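Local coordinates for protein extracellular invertase (Aspergillus kawachii, PDB 5XH8) that probably cleaves the fructosyl linkage of sucrose and transfers fructose to other sugars with high efficiency, making fructooligosaccharides such as 1-kestose, at residues A[120-124]-A[125-129]; A[466-470]-A[471-475]. All coordinates share one frame; numbering follows the deposited sequence.

Contact 1 of 2, residues A[120-124]-A[125-129]; sequences YLPIH and WSIPY
A type I beta turn from H124 to I127, in the loop between strands 112-118 and 134-140 of the family 32 beta-propeller, folds H124 back on S126 and I127. I127 N donates to H124 O across 3.2 Å, and the bond is nearly straight at the hydrogen (168°). H124 CG lies anti to the backbone N (chi1 -161°), which swings the ring out beside the indole of W125 and brings H124 ND1 to 2.7 Å from S126 OG; either of these two atoms could be the donor. S126 OG sits at the rim of the imidazole, near its plane, while W125 CD1 lies over one face. The imidazole and the five-membered indole ring lie obliquely, planes at 35°, and H124 CE1 approaches W125 NE1 to 3.1 Å. T284 ties this pair to the neighbouring part of the propeller, its OG1 bonding both H124 NE2 and W125 NE1, and the other indole contacts include a stack with F245. The imidazole is thus held at ND1 by S126 OG and at NE2 by T284 OG1, and S126 OG is in turn positioned by a hydrogen bond from Q282 N. I123 O and W125 O each hydrogen-bond a bound glycerol, probably from the crystallisation liquor. A water bridges the mouth of the loop, accepting from H124 N and lying within donating distance of P128 O. Beyond the turn, I123 CG2 meets the Y129 ring obliquely at CE1, 4.2 Å away. Y129 OH hydrogen-bonds E134 OE1. I127, the last residue of the turn, reaches back to P122; their side chains cross nearly at right angles, P122 CG touching I127 CD1 at 3.8 Å.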
loop_
_atom_site.group_PDB
_atom_site.type_symbol
_atom_site.label_atom_id
_atom_site.label_comp_id
_atom_site.label_asym_id
_atom_site.label_seq_id
_atom_site.Cartn_x
_atom_site.Cartn_y
_atom_site.Cartn_z
ATOM N N TYR A 120 -7.219 7.034 -3.733
ATOM C CA TYR A 120 -8.540 6.795 -4.353
ATOM C C TYR A 120 -9.591 7.665 -3.690
ATOM O O TYR A 120 -9.605 7.792 -2.462
ATOM C CB TYR A 120 -8.996 5.326 -4.222
ATOM C CG TYR A 120 -8.087 4.391 -4.953
ATOM C CD1 TYR A 120 -8.225 4.174 -6.331
ATOM C CD2 TYR A 120 -7.044 3.754 -4.286
ATOM C CE1 TYR A 120 -7.335 3.357 -7.013
ATOM C CE2 TYR A 120 -6.134 2.950 -4.970
ATOM C CZ TYR A 120 -6.280 2.752 -6.322
ATOM O OH TYR A 120 -5.391 1.940 -6.981
ATOM N N LEU A 121 -10.458 8.236 -4.517
ATOM C CA LEU A 121 -11.614 9.018 -4.088
ATOM C C LEU A 121 -12.836 8.492 -4.891
ATOM O O LEU A 121 -12.656 7.926 -5.954
ATOM C CB LEU A 121 -11.380 10.500 -4.387
ATOM C CG LEU A 121 -10.413 11.270 -3.490
ATOM C CD1 LEU A 121 -10.237 12.696 -4.015
ATOM C CD2 LEU A 121 -10.918 11.322 -2.051
ATOM N N PRO A 122 -14.064 8.631 -4.388
ATOM C CA PRO A 122 -14.401 9.340 -3.130
ATOM C C PRO A 122 -14.207 8.493 -1.882
ATOM O O PRO A 122 -14.123 7.284 -1.961
ATOM C CB PRO A 122 -15.896 9.648 -3.307
ATOM C CG PRO A 122 -16.399 8.529 -4.144
ATOM C CD PRO A 122 -15.273 8.198 -5.119
ATOM N N ILE A 123 -14.175 9.148 -0.728
ATOM C CA ILE A 123 -14.085 8.477 0.550
ATOM C C ILE A 123 -15.162 9.108 1.424
ATOM O O ILE A 123 -15.171 10.337 1.617
ATOM C CB ILE A 123 -12.694 8.710 1.213
ATOM C CG1 ILE A 123 -11.539 8.222 0.307
ATOM C CG2 ILE A 123 -12.634 8.073 2.593
ATOM C CD1 ILE A 123 -10.214 8.843 0.690
ATOM N N HIS A 124 -16.061 8.281 1.950
ATOM C CA HIS A 124 -17.080 8.767 2.892
ATOM C C HIS A 124 -17.662 7.625 3.721
ATOM O O HIS A 124 -17.806 6.522 3.234
ATOM C CB HIS A 124 -18.196 9.529 2.165
ATOM C CG HIS A 124 -18.993 10.419 3.059
ATOM N ND1 HIS A 124 -20.255 10.087 3.503
ATOM C CD2 HIS A 124 -18.697 11.613 3.624
ATOM C CE1 HIS A 124 -20.716 11.049 4.279
ATOM N NE2 HIS A 124 -19.789 11.986 4.375
ATOM N N TRP A 125 -17.989 7.913 4.970
ATOM C CA TRP A 125 -18.541 6.919 5.878
ATOM C C TRP A 125 -19.824 6.246 5.359
ATOM O O TRP A 125 -20.066 5.088 5.669
ATOM C CB TRP A 125 -18.777 7.513 7.289
ATOM C CG TRP A 125 -19.791 8.613 7.342
ATOM C CD1 TRP A 125 -19.540 9.952 7.343
ATOM C CD2 TRP A 125 -21.208 8.476 7.430
ATOM N NE1 TRP A 125 -20.703 10.661 7.400
ATOM C CE2 TRP A 125 -21.750 9.785 7.452
ATOM C CE3 TRP A 125 -22.082 7.380 7.463
ATOM C CZ2 TRP A 125 -23.130 10.027 7.508
ATOM C CZ3 TRP A 125 -23.461 7.625 7.524
ATOM C CH2 TRP A 125 -23.964 8.939 7.534
ATOM N N SER A 126 -20.608 6.987 4.577
ATOM C CA SER A 126 -21.904 6.542 4.076
ATOM C C SER A 126 -21.862 5.629 2.862
ATOM O O SER A 126 -22.899 5.144 2.471
ATOM C CB SER A 126 -22.771 7.749 3.717
ATOM O OG SER A 126 -22.262 8.461 2.602
ATOM N N ILE A 127 -20.691 5.444 2.246
ATOM C CA ILE A 127 -20.575 4.622 1.023
ATOM C C ILE A 127 -19.582 3.502 1.234
ATOM O O ILE A 127 -18.815 3.535 2.211
ATOM C CB ILE A 127 -20.173 5.464 -0.202
ATOM C CG1 ILE A 127 -18.802 6.159 0.005
ATOM C CG2 ILE A 127 -21.277 6.450 -0.535
ATOM C CD1 ILE A 127 -18.258 6.838 -1.243
ATOM N N PRO A 128 -19.569 2.502 0.328
ATOM C CA PRO A 128 -18.560 1.452 0.519
ATOM C C PRO A 128 -17.132 2.011 0.450
ATOM O O PRO A 128 -16.866 2.957 -0.303
ATOM C CB PRO A 128 -18.849 0.457 -0.626
ATOM C CG PRO A 128 -20.321 0.676 -0.934
ATOM C CD PRO A 128 -20.545 2.152 -0.728
ATOM N N TYR A 129 -16.247 1.451 1.264
ATOM C CA TYR A 129 -14.875 1.916 1.322
ATOM C C TYR A 129 -14.025 1.287 0.205
ATOM O O TYR A 129 -14.060 0.069 0.002
ATOM C CB TYR A 129 -14.306 1.550 2.682
ATOM C CG TYR A 129 -13.028 2.237 3.022
ATOM C CD1 TYR A 129 -13.031 3.525 3.552
ATOM C CD2 TYR A 129 -11.806 1.624 2.775
ATOM C CE1 TYR A 129 -11.847 4.173 3.871
ATOM C CE2 TYR A 129 -10.619 2.256 3.088
ATOM C CZ TYR A 129 -10.637 3.529 3.635
ATOM O OH TYR A 129 -9.446 4.143 3.973
HETATM O O HOH W 1 -15.514 5.448 1.355
#

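Contact 2 of 2, residues A[466-470]-A[471-475]; sequences ASARG and SGLKS
The link between strands 455-463 and 474-481 of the C-terminal beta-sandwich contains a type II beta turn, A468 to S471, overlapping at S471 with an ST turn. Residues 466-468 enter it with helical backbone angles but without regular helical bonding; the bond from R469 N to A466 O is weak, at 3.4 Å. S467 contributes its carbonyl, with S467 O lying 3.7 Å from S471 CB. A468 supplies the shared acceptor: A468 O receives S471 N at 3.0 Å and S471 OG at 2.7 Å; the amide and hydroxyl of one residue thus grip one oxygen from the same face of its carbonyl plane. The methyl group of A468 has its own partner, A468 CB packing against L473 CD1 at 4.0 Å, and F493 touches both side chains. R469 sets off away from 471-475; its guanidinium forms a salt bridge with D528 and a hydrogen bond to L526 O, tying the loop to the sheet that holds strand 455-463. G470 takes the third place of the turn with a positive phi of 62°, which favours glycine. The S471 hydroxyl is tucked between its own backbone N and carbonyl carbon (chi1 84°), close enough both to donate to A468 O and to accept from the chain two residues on. Where the chain heads into strand 474-481, L473 N completes the ST turn by donating to S471 OG at 3.1 Å, with an N-H...O angle of 163°.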
loop_
_atom_site.group_PDB
_atom_site.type_symbol
_atom_site.label_atom_id
_atom_site.label_comp_id
_atom_site.label_asym_id
_atom_site.label_seq_id
_atom_site.Cartn_x
_atom_site.Cartn_y
_atom_site.Cartn_z
ATOM N N ALA A 466 -32.883 34.182 41.538
ATOM C CA ALA A 466 -33.370 32.791 41.659
ATOM C C ALA A 466 -34.526 32.456 40.719
ATOM O O ALA A 466 -34.591 31.350 40.188
ATOM C CB ALA A 466 -33.772 32.489 43.098
ATOM N N SER A 467 -35.420 33.418 40.499
ATOM C CA SER A 467 -36.590 33.216 39.630
ATOM C C SER A 467 -36.296 33.090 38.128
ATOM O O SER A 467 -37.179 32.694 37.377
ATOM C CB SER A 467 -37.593 34.351 39.828
ATOM O OG SER A 467 -36.975 35.606 39.637
ATOM N N ALA A 468 -35.092 33.455 37.681
ATOM C CA ALA A 468 -34.706 33.263 36.264
ATOM C C ALA A 468 -34.697 31.781 35.864
ATOM O O ALA A 468 -35.083 31.438 34.745
ATOM C CB ALA A 468 -33.353 33.913 35.977
ATOM N N ARG A 469 -34.288 30.920 36.799
ATOM C CA ARG A 469 -34.250 29.461 36.594
ATOM C C ARG A 469 -35.563 28.931 36.007
ATOM O O ARG A 469 -36.640 29.310 36.451
ATOM C CB ARG A 469 -33.936 28.764 37.926
ATOM C CG ARG A 469 -33.725 27.253 37.868
ATOM C CD ARG A 469 -32.346 26.883 37.359
ATOM N NE ARG A 469 -31.231 27.331 38.200
ATOM C CZ ARG A 469 -29.939 27.298 37.837
ATOM N NH1 ARG A 469 -29.572 26.818 36.642
ATOM N NH2 ARG A 469 -28.989 27.743 38.662
ATOM N N GLY A 470 -35.466 28.091 34.978
ATOM C CA GLY A 470 -36.635 27.536 34.311
ATOM C C GLY A 470 -37.592 28.511 33.631
ATOM O O GLY A 470 -38.666 28.093 33.203
ATOM N N SER A 471 -37.217 29.786 33.506
ATOM C CA SER A 471 -38.131 30.830 33.020
ATOM C C SER A 471 -37.877 31.166 31.562
ATOM O O SER A 471 -36.944 30.638 30.940
ATOM C CB SER A 471 -37.952 32.105 33.836
ATOM O OG SER A 471 -36.870 32.881 33.333
ATOM N N GLY A 472 -38.682 32.092 31.043
ATOM C CA GLY A 472 -38.555 32.591 29.672
ATOM C C GLY A 472 -37.602 33.767 29.490
ATOM O O GLY A 472 -37.673 34.448 28.469
ATOM N N LEU A 473 -36.721 34.009 30.467
ATOM C CA LEU A 473 -35.676 35.035 30.376
ATOM C C LEU A 473 -34.740 34.841 29.161
ATOM O O LEU A 473 -34.348 33.705 28.840
ATOM C CB LEU A 473 -34.836 35.072 31.668
ATOM C CG LEU A 473 -33.674 36.087 31.714
ATOM C CD1 LEU A 473 -33.528 36.717 33.091
ATOM C CD2 LEU A 473 -32.327 35.485 31.278
ATOM N N LYS A 474 -34.425 35.973 28.517
ATOM C CA LYS A 474 -33.407 36.096 27.482
ATOM C C LYS A 474 -32.692 37.405 27.727
ATOM O O LYS A 474 -33.322 38.461 27.647
ATOM C CB LYS A 474 -34.021 36.128 26.090
ATOM C CG LYS A 474 -34.696 34.837 25.700
ATOM C CD LYS A 474 -35.505 34.986 24.439
ATOM C CE LYS A 474 -36.579 33.920 24.414
ATOM N NZ LYS A 474 -37.083 33.739 23.040
ATOM N N SER A 475 -31.396 37.344 28.039
ATOM C CA SER A 475 -30.591 38.543 28.232
ATOM C C SER A 475 -29.192 38.415 27.599
ATOM O O SER A 475 -28.570 37.352 27.640
ATOM C CB SER A 475 -30.472 38.858 29.734
ATOM O OG SER A 475 -31.687 38.569 30.431
#

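From the N terminus, the chain first meets contact 1, where residues 120-129 reverse direction between strands 112-118 and 134-140, adjacent strands of one four-stranded antiparallel propeller sheet. Its side chains reach strands 166-176 and 265-274, so this loop joins neighbouring sheets of the N-terminal domain. Only much later, beyond the rest of the propeller, does residue range 466-475 lead from strand 455-463 in one sandwich sheet to strand 474-481 in the other. The contacts are in series, neither nested nor crossing. Their centres lie about 47 Å apart and their nearest atoms about 32 Å, so each is a separate local turn in its own domain.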